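Local atomic coordinates of FERM, RhoGEF and pleckstrin domain-containing protein 2 (Mus musculus, PDB entry 4GYV), a protein that activates the small GTPase RAC1 as a guanine nucleotide exchange factor, acting in semaphorin responses and actin remodelling, and is represented here by its DH domain. Residues 6-11 with 74-79; 163-168 with 183-188; 18-23 with 64-69. All coordinates share one frame; numbering follows the deposited sequence.

Contact 1 of 3, residues 6-11 with 74-79; sequences DEAYFI and ALWEGP
The indole of W76 takes the ring of Y9 against one face and the carboxylate of D6 at its rim. Y9 comes in edge first, a T-shaped pair with the five-membered ring of W76, centroids 5.1 Å apart and planes at 65°. Its leading atom is CD1, which stands over the indole near the NE1-CE2 bond, 3.9 Å from NE1 of W76. With CG anti to the backbone N (chi1 170°), the Y9 ring reaches across to W76 and E77; the six-membered end of the indole lies on the Y9 backbone, W76 CZ2 3.6 Å from Y9 CA. A8 adds its CB, 4.3 Å from W76 CH2. In the plane of the indole, D6 OD2 sits 3.7 Å from W76 CZ2, while its other oxygen, OD1, accepts a weak capping hydrogen bond from A8 N, so one carboxylate both caps the helix and borders the ring. Beyond W76, the extended chain of E77 meets the hydroxyl end of the tyrosine obliquely, E77 CG 3.6 Å from Y9 CE1, with carboxylate and ring planes nearly perpendicular. E77 OE1 also has a long, weak ion pair with K13. Q155 of a second subunit packs on Y9. The arrangement is an N-capped helix start packed through aromatic side chains on the C-terminal end of another helix, inside the all-helical DH domain.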
ATOM      1  N   ASP A   6       5.763 -15.095 -22.164  1.00 76.58           N
ATOM      2  CA  ASP A   6       7.035 -14.367 -22.269  1.00 73.35           C
ATOM      3  C   ASP A   6       7.840 -14.376 -20.962  1.00 70.39           C
ATOM      4  O   ASP A   6       7.486 -13.676 -20.005  1.00 70.39           O
ATOM      5  CB  ASP A   6       6.729 -12.914 -22.651  1.00 70.20           C
ATOM      6  CG  ASP A   6       7.975 -12.099 -22.998  1.00 75.66           C
ATOM      7  OD1 ASP A   6       9.113 -12.622 -22.934  1.00 77.39           O
ATOM      8  OD2 ASP A   6       7.794 -10.908 -23.347  1.00 77.64           O
ATOM      9  N   GLU A   7       8.932 -15.134 -20.928  1.00 64.09           N
ATOM     10  CA  GLU A   7       9.733 -15.196 -19.717  1.00 64.30           C
ATOM     11  C   GLU A   7      10.419 -13.860 -19.399  1.00 63.45           C
ATOM     12  O   GLU A   7      10.619 -13.508 -18.227  1.00 65.23           O
ATOM     13  CB  GLU A   7      10.738 -16.347 -19.759  1.00 80.59           C
ATOM     14  CG  GLU A   7      11.510 -16.486 -18.453  1.00100.87           C
ATOM     15  CD  GLU A   7      12.293 -17.782 -18.345  1.00115.69           C
ATOM     16  OE1 GLU A   7      13.120 -17.872 -17.392  1.00116.64           O
ATOM     17  OE2 GLU A   7      12.070 -18.693 -19.196  1.00114.66           O
ATOM     18  N   ALA A   8      10.761 -13.100 -20.430  1.00 55.98           N
ATOM     19  CA  ALA A   8      11.369 -11.805 -20.178  1.00 51.95           C
ATOM     20  C   ALA A   8      10.378 -10.915 -19.447  1.00 54.98           C
ATOM     21  O   ALA A   8      10.756 -10.234 -18.498  1.00 54.12           O
ATOM     22  CB  ALA A   8      11.860 -11.160 -21.456  1.00 49.69           C
ATOM     23  N   TYR A   9       9.106 -10.936 -19.855  1.00 61.47           N
ATOM     24  CA  TYR A   9       8.105 -10.131 -19.154  1.00 45.02           C
ATOM     25  C   TYR A   9       8.029 -10.529 -17.674  1.00 49.23           C
ATOM     26  O   TYR A   9       8.056  -9.666 -16.801  1.00 47.64           O
ATOM     27  CB  TYR A   9       6.716 -10.148 -19.822  1.00 49.92           C
ATOM     28  CG  TYR A   9       5.668  -9.516 -18.930  1.00 56.16           C
ATOM     29  CD1 TYR A   9       5.622  -8.151 -18.751  1.00 61.19           C
ATOM     30  CD2 TYR A   9       4.773 -10.294 -18.208  1.00 54.29           C
ATOM     31  CE1 TYR A   9       4.698  -7.572 -17.890  1.00 67.80           C
ATOM     32  CE2 TYR A   9       3.852  -9.724 -17.357  1.00 52.70           C
ATOM     33  CZ  TYR A   9       3.813  -8.363 -17.194  1.00 66.97           C
ATOM     34  OH  TYR A   9       2.892  -7.789 -16.328  1.00 70.43           O
ATOM     35  N   PHE A  10       7.968 -11.829 -17.388  1.00 52.90           N
ATOM     36  CA  PHE A  10       7.914 -12.285 -15.998  1.00 53.64           C
ATOM     37  C   PHE A  10       9.105 -11.835 -15.154  1.00 53.82           C
ATOM     38  O   PHE A  10       8.934 -11.389 -14.036  1.00 59.85           O
ATOM     39  CB  PHE A  10       7.734 -13.788 -15.906  1.00 44.69           C
ATOM     40  CG  PHE A  10       6.408 -14.275 -16.428  1.00 56.34           C
ATOM     41  CD1 PHE A  10       5.221 -13.804 -15.897  1.00 49.25           C
ATOM     42  CD2 PHE A  10       6.345 -15.233 -17.438  1.00 49.29           C
ATOM     43  CE1 PHE A  10       3.991 -14.259 -16.374  1.00 54.15           C
ATOM     44  CE2 PHE A  10       5.121 -15.695 -17.912  1.00 57.61           C
ATOM     45  CZ  PHE A  10       3.944 -15.200 -17.389  1.00 60.33           C
ATOM     46  N   ILE A  11      10.313 -11.924 -15.686  1.00 55.15           N
ATOM     47  CA  ILE A  11      11.470 -11.478 -14.922  1.00 48.67           C
ATOM     48  C   ILE A  11      11.358  -9.992 -14.639  1.00 47.73           C
ATOM     49  O   ILE A  11      11.568  -9.558 -13.514  1.00 61.08           O
ATOM     50  CB  ILE A  11      12.782 -11.778 -15.647  1.00 47.01           C
ATOM     51  CG1 ILE A  11      12.964 -13.270 -15.794  1.00 43.73           C
ATOM     52  CG2 ILE A  11      13.965 -11.197 -14.896  1.00 48.88           C
ATOM     53  CD1 ILE A  11      13.982 -13.606 -16.848  1.00 45.99           C
ATOM     54  N   ALA A  74       4.680  -0.468 -17.197  1.00 49.51           N
ATOM     55  CA  ALA A  74       3.314  -0.086 -17.538  1.00 56.22           C
ATOM     56  C   ALA A  74       3.190   0.117 -19.048  1.00 58.61           C
ATOM     57  O   ALA A  74       2.137  -0.119 -19.635  1.00 62.21           O
ATOM     58  CB  ALA A  74       2.903   1.140 -16.771  1.00 44.93           C
ATOM     59  N   LEU A  75       4.276   0.554 -19.675  1.00 54.23           N
ATOM     60  CA  LEU A  75       4.293   0.703 -21.115  1.00 55.59           C
ATOM     61  C   LEU A  75       4.273  -0.665 -21.788  1.00 62.43           C
ATOM     62  O   LEU A  75       3.659  -0.859 -22.844  1.00 67.71           O
ATOM     63  CB  LEU A  75       5.529   1.482 -21.545  1.00 56.05           C
ATOM     64  CG  LEU A  75       5.449   2.991 -21.363  1.00 50.53           C
ATOM     65  CD1 LEU A  75       6.686   3.614 -21.899  1.00 51.28           C
ATOM     66  CD2 LEU A  75       4.268   3.513 -22.070  1.00 53.10           C
ATOM     67  N   TRP A  76       4.958  -1.606 -21.152  1.00 57.73           N
ATOM     68  CA  TRP A  76       5.061  -2.978 -21.615  1.00 54.31           C
ATOM     69  C   TRP A  76       3.692  -3.650 -21.508  1.00 57.00           C
ATOM     70  O   TRP A  76       3.224  -4.266 -22.465  1.00 65.73           O
ATOM     71  CB  TRP A  76       6.110  -3.699 -20.769  1.00 48.78           C
ATOM     72  CG  TRP A  76       6.562  -5.014 -21.292  1.00 54.00           C
ATOM     73  CD1 TRP A  76       5.848  -5.886 -22.051  1.00 50.54           C
ATOM     74  CD2 TRP A  76       7.839  -5.622 -21.071  1.00 56.01           C
ATOM     75  NE1 TRP A  76       6.602  -7.005 -22.323  1.00 52.99           N
ATOM     76  CE2 TRP A  76       7.829  -6.868 -21.737  1.00 51.64           C
ATOM     77  CE3 TRP A  76       8.993  -5.233 -20.382  1.00 47.04           C
ATOM     78  CZ2 TRP A  76       8.926  -7.727 -21.739  1.00 49.49           C
ATOM     79  CZ3 TRP A  76      10.089  -6.082 -20.386  1.00 44.34           C
ATOM     80  CH2 TRP A  76      10.044  -7.322 -21.057  1.00 51.23           C
ATOM     81  N   GLU A  77       3.059  -3.484 -20.349  1.00 55.57           N
ATOM     82  CA  GLU A  77       1.761  -4.076 -20.021  1.00 62.77           C
ATOM     83  C   GLU A  77       0.605  -3.422 -20.792  1.00 66.51           C
ATOM     84  O   GLU A  77      -0.431  -4.048 -21.006  1.00 73.77           O
ATOM     85  CB  GLU A  77       1.488  -3.966 -18.506  1.00 62.42           C
ATOM     86  CG  GLU A  77       2.389  -4.806 -17.598  1.00 61.44           C
ATOM     87  CD  GLU A  77       2.174  -4.527 -16.104  1.00 77.38           C
ATOM     88  OE1 GLU A  77       3.118  -4.730 -15.319  1.00 83.38           O
ATOM     89  OE2 GLU A  77       1.065  -4.114 -15.696  1.00 86.86           O
ATOM     90  N   GLY A  78       0.785  -2.169 -21.201  1.00 58.43           N
ATOM     91  CA  GLY A  78      -0.250  -1.433 -21.911  1.00 59.55           C
ATOM     92  C   GLY A  78      -0.150  -1.455 -23.420  1.00 66.01           C
ATOM     93  O   GLY A  78       0.834  -1.933 -23.985  1.00 87.69           O
ATOM     94  N   PRO A  79      -1.170  -0.920 -24.092  1.00 66.56           N
ATOM     95  CA  PRO A  79      -1.222  -1.001 -25.557  1.00 80.55           C
ATOM     96  C   PRO A  79      -0.202  -0.044 -26.159  1.00 87.39           C
ATOM     97  O   PRO A  79      -0.059   1.090 -25.711  1.00 97.40           O
ATOM     98  CB  PRO A  79      -2.643  -0.549 -25.878  1.00 65.42           C
ATOM     99  CG  PRO A  79      -2.963   0.424 -24.791  1.00 64.51           C
ATOM    100  CD  PRO A  79      -2.252  -0.083 -23.547  1.00 60.83           C
TER

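Contact 2 of 3, residues 163-168 with 183-188; sequences LLSRLC and EALKAI
L185 reaches across to helix 152-170 with its CB and both methyls. Its CB already lies against the facing helix, 3.9 Å from C168 SG. CG stands anti to the backbone N (chi1 175°), and chi2 of 56° sets the methyls on different partners. CD1 goes to one side, touching L164 CB at 3.9 Å and passing S165 OG at the same separation; that hydroxyl is engaged with the carbonyl of R161 one turn back, so the methyl meets an oxygen whose bonding is served within its own helix. CD2 goes to the other side and rests 3.8 Å from C168 SG. L164 answers from the facing helix by splitting its own methyls: its CD2 meets A184 CB at 3.8 Å, and its CD1 meets CG2 of I188 at 3.9 Å, where the two side chains cross obliquely. Apart from the S165 hydroxyl, these are apolar or sulfur-methyl contacts, and the backbones come near, with the CA atoms of L164 and L185 5.5 Å apart. Segments 163-168 and 183-188 run roughly antiparallel, their axes 9.3 Å apart at closest approach and their N-to-C directions 154° apart. L95 of helix 92-102 packs on L164 and M99 on A187, while I11 of helix 7-39 lies against L163 and L167, so that helix 152-170 is flanked by three other helices of the bundle.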
ATOM      1  N   LEU A 163      18.790 -12.246 -11.241  1.00 61.10           N
ATOM      2  CA  LEU A 163      17.768 -11.831 -12.191  1.00 50.78           C
ATOM      3  C   LEU A 163      18.352 -11.523 -13.569  1.00 54.60           C
ATOM      4  O   LEU A 163      17.838 -11.986 -14.578  1.00 66.27           O
ATOM      5  CB  LEU A 163      16.998 -10.632 -11.633  1.00 49.38           C
ATOM      6  CG  LEU A 163      16.086 -10.937 -10.433  1.00 49.25           C
ATOM      7  CD1 LEU A 163      15.947  -9.732  -9.518  1.00 38.90           C
ATOM      8  CD2 LEU A 163      14.705 -11.447 -10.865  1.00 39.82           C
ATOM      9  N   LEU A 164      19.430 -10.754 -13.613  1.00 50.54           N
ATOM     10  CA  LEU A 164      20.106 -10.512 -14.877  1.00 55.48           C
ATOM     11  C   LEU A 164      20.642 -11.801 -15.506  1.00 60.78           C
ATOM     12  O   LEU A 164      20.664 -11.957 -16.726  1.00 65.38           O
ATOM     13  CB  LEU A 164      21.200  -9.470 -14.695  1.00 55.08           C
ATOM     14  CG  LEU A 164      20.536  -8.098 -14.767  1.00 57.28           C
ATOM     15  CD1 LEU A 164      21.296  -7.023 -14.011  1.00 49.18           C
ATOM     16  CD2 LEU A 164      20.398  -7.730 -16.235  1.00 62.78           C
ATOM     17  N   SER A 165      21.044 -12.744 -14.674  1.00 58.56           N
ATOM     18  CA  SER A 165      21.488 -14.021 -15.196  1.00 60.69           C
ATOM     19  C   SER A 165      20.385 -14.721 -15.950  1.00 65.53           C
ATOM     20  O   SER A 165      20.627 -15.338 -16.980  1.00 68.19           O
ATOM     21  CB  SER A 165      21.974 -14.917 -14.075  1.00 56.94           C
ATOM     22  OG  SER A 165      23.216 -14.438 -13.608  1.00 71.04           O
ATOM     23  N   ARG A 166      19.169 -14.627 -15.437  1.00 57.80           N
ATOM     24  CA  ARG A 166      18.067 -15.348 -16.039  1.00 55.74           C
ATOM     25  C   ARG A 166      17.703 -14.726 -17.376  1.00 67.43           C
ATOM     26  O   ARG A 166      17.429 -15.439 -18.356  1.00 77.02           O
ATOM     27  CB  ARG A 166      16.871 -15.323 -15.118  1.00 50.84           C
ATOM     28  CG  ARG A 166      17.186 -15.679 -13.689  1.00 55.49           C
ATOM     29  CD  ARG A 166      16.192 -16.697 -13.151  1.00 63.73           C
ATOM     30  NE  ARG A 166      14.809 -16.315 -13.423  1.00 62.38           N
ATOM     31  CZ  ARG A 166      14.105 -15.489 -12.660  1.00 64.94           C
ATOM     32  NH1 ARG A 166      14.654 -14.960 -11.551  1.00 62.70           N
ATOM     33  NH2 ARG A 166      12.849 -15.217 -13.001  1.00 54.54           N
ATOM     34  N   LEU A 167      17.695 -13.394 -17.401  1.00 55.81           N
ATOM     35  CA  LEU A 167      17.439 -12.641 -18.623  1.00 56.62           C
ATOM     36  C   LEU A 167      18.483 -12.988 -19.665  1.00 66.88           C
ATOM     37  O   LEU A 167      18.147 -13.276 -20.805  1.00 69.92           O
ATOM     38  CB  LEU A 167      17.460 -11.127 -18.368  1.00 52.24           C
ATOM     39  CG  LEU A 167      16.181 -10.455 -17.876  1.00 52.12           C
ATOM     40  CD1 LEU A 167      16.422  -8.979 -17.614  1.00 46.35           C
ATOM     41  CD2 LEU A 167      15.078 -10.636 -18.895  1.00 47.25           C
ATOM     42  N   CYS A 168      19.755 -12.955 -19.273  1.00 66.39           N
ATOM     43  CA  CYS A 168      20.823 -13.210 -20.219  1.00 64.57           C
ATOM     44  C   CYS A 168      20.696 -14.610 -20.757  1.00 73.62           C
ATOM     45  O   CYS A 168      20.817 -14.842 -21.959  1.00 88.84           O
ATOM     46  CB  CYS A 168      22.180 -12.991 -19.576  1.00 64.42           C
ATOM     47  SG  CYS A 168      22.596 -11.254 -19.406  1.00 70.61           S
ATOM     48  N   GLU A 183      25.550  -6.489 -20.861  1.00 74.07           N
ATOM     49  CA  GLU A 183      26.320  -5.378 -20.328  1.00 77.35           C
ATOM     50  C   GLU A 183      25.981  -5.138 -18.859  1.00 73.64           C
ATOM     51  O   GLU A 183      26.869  -5.016 -18.017  1.00 79.94           O
ATOM     52  CB  GLU A 183      26.089  -4.117 -21.164  1.00 85.50           C
ATOM     53  CG  GLU A 183      27.159  -3.870 -22.192  1.00 99.40           C
ATOM     54  CD  GLU A 183      28.539  -3.969 -21.579  1.00117.50           C
ATOM     55  OE1 GLU A 183      29.401  -4.680 -22.152  1.00123.74           O
ATOM     56  OE2 GLU A 183      28.757  -3.342 -20.515  1.00121.60           O
ATOM     57  N   ALA A 184      24.689  -5.098 -18.562  1.00 66.04           N
ATOM     58  CA  ALA A 184      24.202  -4.890 -17.205  1.00 63.86           C
ATOM     59  C   ALA A 184      24.666  -5.995 -16.253  1.00 70.47           C
ATOM     60  O   ALA A 184      25.040  -5.727 -15.110  1.00 72.50           O
ATOM     61  CB  ALA A 184      22.683  -4.799 -17.207  1.00 49.85           C
ATOM     62  N   LEU A 185      24.630  -7.236 -16.721  1.00 64.82           N
ATOM     63  CA  LEU A 185      25.056  -8.341 -15.888  1.00 63.01           C
ATOM     64  C   LEU A 185      26.529  -8.200 -15.540  1.00 72.73           C
ATOM     65  O   LEU A 185      26.959  -8.516 -14.420  1.00 69.61           O
ATOM     66  CB  LEU A 185      24.829  -9.658 -16.598  1.00 64.55           C
ATOM     67  CG  LEU A 185      25.355 -10.875 -15.840  1.00 55.20           C
ATOM     68  CD1 LEU A 185      24.768 -10.958 -14.457  1.00 54.59           C
ATOM     69  CD2 LEU A 185      25.036 -12.122 -16.610  1.00 57.14           C
ATOM     70  N   LYS A 186      27.301  -7.727 -16.511  1.00 75.65           N
ATOM     71  CA  LYS A 186      28.722  -7.522 -16.303  1.00 72.95           C
ATOM     72  C   LYS A 186      28.894  -6.474 -15.209  1.00 68.42           C
ATOM     73  O   LYS A 186      29.704  -6.636 -14.312  1.00 71.29           O
ATOM     74  CB  LYS A 186      29.391  -7.102 -17.612  1.00 73.99           C
ATOM     75  CG  LYS A 186      30.896  -6.889 -17.533  1.00 86.71           C
ATOM     76  CD  LYS A 186      31.429  -6.365 -18.875  1.00 95.90           C
ATOM     77  CE  LYS A 186      32.866  -5.851 -18.791  1.00103.94           C
ATOM     78  NZ  LYS A 186      33.404  -5.458 -20.137  1.00110.88           N
ATOM     79  N   ALA A 187      28.079  -5.428 -15.261  1.00 62.69           N
ATOM     80  CA  ALA A 187      28.148  -4.345 -14.291  1.00 64.12           C
ATOM     81  C   ALA A 187      27.839  -4.784 -12.856  1.00 66.34           C
ATOM     82  O   ALA A 187      28.606  -4.516 -11.935  1.00 61.29           O
ATOM     83  CB  ALA A 187      27.207  -3.245 -14.700  1.00 53.47           C
ATOM     84  N   ILE A 188      26.693  -5.433 -12.675  1.00 66.38           N
ATOM     85  CA  ILE A 188      26.278  -5.910 -11.370  1.00 59.38           C
ATOM     86  C   ILE A 188      27.245  -6.980 -10.854  1.00 64.07           C
ATOM     87  O   ILE A 188      27.508  -7.077  -9.658  1.00 65.91           O
ATOM     88  CB  ILE A 188      24.837  -6.465 -11.410  1.00 53.93           C
ATOM     89  CG1 ILE A 188      24.399  -6.899 -10.017  1.00 48.31           C
ATOM     90  CG2 ILE A 188      24.721  -7.654 -12.363  1.00 52.16           C
ATOM     91  CD1 ILE A 188      24.581  -5.829  -8.980  1.00 46.50           C
TER

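Contact 3 of 3, residues 18-23 with 64-69; sequences TERTYL and GFLHEV
Two kinds of interaction join E19, R20 and L23 to F65 and L66. The apolar one turns on L66, whose CG is placed trans to its backbone N (chi1 171°) so that its CD2 projects between L23 and R20. L23 CD1 touches L66 CD2 at 3.4 Å and L66 CB at 3.8 Å, and the aliphatic part of R20 crosses the leucine at about a right angle, its CG 4.0 Å from L66 CD2. E19 slides past L66 in the reverse direction, with E19 CG 4.0 Å from L66 CB. V216 of a third subunit also packs on L23 and L66.

The second kind is polar against aromatic. E19 bends at chi2 (75°) and brings its carboxylate to the rim of the F65 ring, where OE2 lies 3.3 Å from F65 CD2; the two planes are 89° apart.

Beyond the two segments, both carboxylate oxygens have stronger partners: OE1 takes a salt bridge from R156 and a hydrogen bond from Y160 OH, and OE2 a hydrogen bond from H62 ND1. R20 sends its NE to a salt bridge with E70. Replacing E19 with a leucine would probably cost R156 this counter-charge and H62 and Y160 this acceptor, in a buried place.

Segment 18-23 lies on helix 7-39, the first helix of the DH domain, which in related exchange factors probably contributes to the GTPase-binding surface. The buried carboxylate, met by R156, Y160 and H62, is shared among helices 7-39, 56-77 and 152-170 and ties the three together.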
ATOM      1  N   THR A  18       9.505  -7.123  -6.580  1.00 44.85           N
ATOM      2  CA  THR A  18      10.450  -7.276  -5.494  1.00 45.75           C
ATOM      3  C   THR A  18      11.152  -5.969  -5.120  1.00 48.33           C
ATOM      4  O   THR A  18      11.539  -5.786  -3.976  1.00 57.67           O
ATOM      5  CB  THR A  18      11.475  -8.414  -5.748  1.00 32.14           C
ATOM      6  OG1 THR A  18      12.278  -8.118  -6.897  1.00 39.29           O
ATOM      7  CG2 THR A  18      10.763  -9.726  -5.922  1.00 37.78           C
ATOM      8  N   GLU A  19      11.310  -5.061  -6.073  1.00 47.08           N
ATOM      9  CA  GLU A  19      11.875  -3.744  -5.763  1.00 48.85           C
ATOM     10  C   GLU A  19      10.977  -2.922  -4.819  1.00 50.10           C
ATOM     11  O   GLU A  19      11.477  -2.331  -3.855  1.00 42.78           O
ATOM     12  CB  GLU A  19      12.150  -2.933  -7.032  1.00 38.73           C
ATOM     13  CG  GLU A  19      13.023  -1.714  -6.788  1.00 40.82           C
ATOM     14  CD  GLU A  19      14.512  -2.082  -6.582  1.00 52.28           C
ATOM     15  OE1 GLU A  19      14.876  -3.278  -6.685  1.00 54.75           O
ATOM     16  OE2 GLU A  19      15.323  -1.167  -6.319  1.00 48.04           O
ATOM     17  N   ARG A  20       9.670  -2.887  -5.115  1.00 44.42           N
ATOM     18  CA  ARG A  20       8.683  -2.183  -4.299  1.00 48.59           C
ATOM     19  C   ARG A  20       8.745  -2.645  -2.837  1.00 51.65           C
ATOM     20  O   ARG A  20       8.789  -1.820  -1.930  1.00 57.40           O
ATOM     21  CB  ARG A  20       7.267  -2.361  -4.861  1.00 57.31           C
ATOM     22  CG  ARG A  20       6.615  -1.100  -5.435  1.00 76.73           C
ATOM     23  CD  ARG A  20       5.107  -1.260  -5.710  1.00 95.08           C
ATOM     24  NE  ARG A  20       4.753  -1.155  -7.138  1.00116.77           N
ATOM     25  CZ  ARG A  20       4.382  -2.176  -7.920  1.00126.37           C
ATOM     26  NH1 ARG A  20       4.312  -3.410  -7.428  1.00133.53           N
ATOM     27  NH2 ARG A  20       4.075  -1.965  -9.199  1.00118.83           N
ATOM     28  N   THR A  21       8.772  -3.959  -2.615  1.00 44.52           N
ATOM     29  CA  THR A  21       8.850  -4.508  -1.271  1.00 47.19           C
ATOM     30  C   THR A  21      10.148  -4.136  -0.563  1.00 53.58           C
ATOM     31  O   THR A  21      10.150  -3.811   0.619  1.00 55.25           O
ATOM     32  CB  THR A  21       8.802  -6.032  -1.283  1.00 48.98           C
ATOM     33  OG1 THR A  21       7.591  -6.454  -1.879  1.00 49.74           O
ATOM     34  CG2 THR A  21       8.841  -6.578   0.141  1.00 61.94           C
ATOM     35  N   TYR A  22      11.264  -4.223  -1.273  1.00 50.13           N
ATOM     36  CA  TYR A  22      12.557  -4.020  -0.641  1.00 46.73           C
ATOM     37  C   TYR A  22      12.614  -2.583  -0.169  1.00 53.96           C
ATOM     38  O   TYR A  22      13.172  -2.290   0.891  1.00 60.64           O
ATOM     39  CB  TYR A  22      13.695  -4.378  -1.603  1.00 35.85           C
ATOM     40  CG  TYR A  22      15.029  -3.743  -1.329  1.00 37.22           C
ATOM     41  CD1 TYR A  22      15.837  -4.195  -0.309  1.00 43.10           C
ATOM     42  CD2 TYR A  22      15.494  -2.704  -2.115  1.00 43.57           C
ATOM     43  CE1 TYR A  22      17.068  -3.607  -0.062  1.00 52.59           C
ATOM     44  CE2 TYR A  22      16.715  -2.112  -1.881  1.00 43.42           C
ATOM     45  CZ  TYR A  22      17.495  -2.565  -0.855  1.00 54.98           C
ATOM     46  OH  TYR A  22      18.716  -1.987  -0.629  1.00 70.25           O
ATOM     47  N   LEU A  23      11.984  -1.697  -0.939  1.00 46.19           N
ATOM     48  CA  LEU A  23      11.906  -0.282  -0.591  1.00 40.87           C
ATOM     49  C   LEU A  23      11.121  -0.039   0.691  1.00 50.30           C
ATOM     50  O   LEU A  23      11.606   0.643   1.597  1.00 60.98           O
ATOM     51  CB  LEU A  23      11.366   0.536  -1.762  1.00 35.34           C
ATOM     52  CG  LEU A  23      12.522   0.867  -2.708  1.00 44.73           C
ATOM     53  CD1 LEU A  23      12.042   1.229  -4.064  1.00 44.93           C
ATOM     54  CD2 LEU A  23      13.391   1.975  -2.156  1.00 46.91           C
ATOM     55  N   GLY A  64      15.070   5.796  -7.625  1.00 43.74           N
ATOM     56  CA  GLY A  64      15.184   6.229  -8.999  1.00 49.92           C
ATOM     57  C   GLY A  64      15.021   5.030  -9.902  1.00 58.91           C
ATOM     58  O   GLY A  64      14.401   5.104 -10.959  1.00 57.77           O
ATOM     59  N   PHE A  65      15.585   3.913  -9.470  1.00 56.91           N
ATOM     60  CA  PHE A  65      15.482   2.676 -10.210  1.00 51.35           C
ATOM     61  C   PHE A  65      14.032   2.217 -10.312  1.00 53.11           C
ATOM     62  O   PHE A  65      13.552   1.846 -11.384  1.00 52.08           O
ATOM     63  CB  PHE A  65      16.307   1.611  -9.509  1.00 48.85           C
ATOM     64  CG  PHE A  65      16.327   0.310 -10.220  1.00 52.31           C
ATOM     65  CD1 PHE A  65      16.567   0.260 -11.578  1.00 53.11           C
ATOM     66  CD2 PHE A  65      16.100  -0.874  -9.536  1.00 51.99           C
ATOM     67  CE1 PHE A  65      16.588  -0.953 -12.249  1.00 54.87           C
ATOM     68  CE2 PHE A  65      16.122  -2.086 -10.200  1.00 51.98           C
ATOM     69  CZ  PHE A  65      16.376  -2.123 -11.561  1.00 50.63           C
ATOM     70  N   LEU A  66      13.334   2.233  -9.186  1.00 46.64           N
ATOM     71  CA  LEU A  66      11.963   1.772  -9.166  1.00 45.72           C
ATOM     72  C   LEU A  66      11.140   2.639 -10.085  1.00 46.44           C
ATOM     73  O   LEU A  66      10.280   2.164 -10.812  1.00 53.64           O
ATOM     74  CB  LEU A  66      11.389   1.830  -7.756  1.00 40.50           C
ATOM     75  CG  LEU A  66       9.881   1.569  -7.638  1.00 40.96           C
ATOM     76  CD1 LEU A  66       9.547   0.202  -8.163  1.00 32.68           C
ATOM     77  CD2 LEU A  66       9.391   1.710  -6.195  1.00 33.13           C
ATOM     78  N   HIS A  67      11.434   3.925 -10.072  1.00 42.29           N
ATOM     79  CA  HIS A  67      10.657   4.858 -10.869  1.00 46.98           C
ATOM     80  C   HIS A  67      10.745   4.528 -12.351  1.00 50.72           C
ATOM     81  O   HIS A  67       9.753   4.593 -13.079  1.00 54.10           O
ATOM     82  CB  HIS A  67      11.143   6.269 -10.626  1.00 39.77           C
ATOM     83  CG  HIS A  67      10.330   7.298 -11.331  1.00 66.11           C
ATOM     84  ND1 HIS A  67      10.722   7.860 -12.531  1.00 62.42           N
ATOM     85  CD2 HIS A  67       9.135   7.855 -11.019  1.00 56.18           C
ATOM     86  CE1 HIS A  67       9.812   8.731 -12.919  1.00 59.38           C
ATOM     87  NE2 HIS A  67       8.840   8.744 -12.022  1.00 57.96           N
ATOM     88  N   GLU A  68      11.949   4.166 -12.779  1.00 49.40           N
ATOM     89  CA  GLU A  68      12.207   3.866 -14.167  1.00 52.99           C
ATOM     90  C   GLU A  68      11.604   2.512 -14.539  1.00 56.16           C
ATOM     91  O   GLU A  68      10.986   2.363 -15.597  1.00 58.45           O
ATOM     92  CB  GLU A  68      13.702   3.911 -14.427  1.00 40.45           C
ATOM     93  CG  GLU A  68      14.269   5.318 -14.466  1.00 56.74           C
ATOM     94  CD  GLU A  68      15.774   5.347 -14.726  1.00 73.09           C
ATOM     95  OE1 GLU A  68      16.281   4.449 -15.426  1.00 73.77           O
ATOM     96  OE2 GLU A  68      16.461   6.257 -14.211  1.00 90.73           O
ATOM     97  N   VAL A  69      11.749   1.538 -13.651  1.00 51.77           N
ATOM     98  CA  VAL A  69      11.203   0.214 -13.908  1.00 47.70           C
ATOM     99  C   VAL A  69       9.680   0.254 -13.984  1.00 51.27           C
ATOM    100  O   VAL A  69       9.082  -0.423 -14.809  1.00 54.73           O
ATOM    101  CB  VAL A  69      11.675  -0.817 -12.866  1.00 38.29           C
ATOM    102  CG1 VAL A  69      11.001  -2.125 -13.081  1.00 38.75           C
ATOM    103  CG2 VAL A  69      13.177  -1.014 -12.969  1.00 39.84           C
TER

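In the fold
From the N terminus, helix 7-39 opens contact 1 at its first turn and contact 3 a few turns later. Helix 56-77 runs back antiparallel and closes them in reverse order: contact 3 at 64-69, then contact 1 at 74-79, so the loop of contact 3 nests inside that of contact 1, the two centres about 16 Å apart. Contact 2 follows in series, a short loop between helices 152-170 and 178-194. It touches contact 1 at the N-terminal end of helix 7-39, where I11 packs on R166 and L167. Contacts 2 and 3 do not touch. All three lie in the DH domain and approach a second subunit.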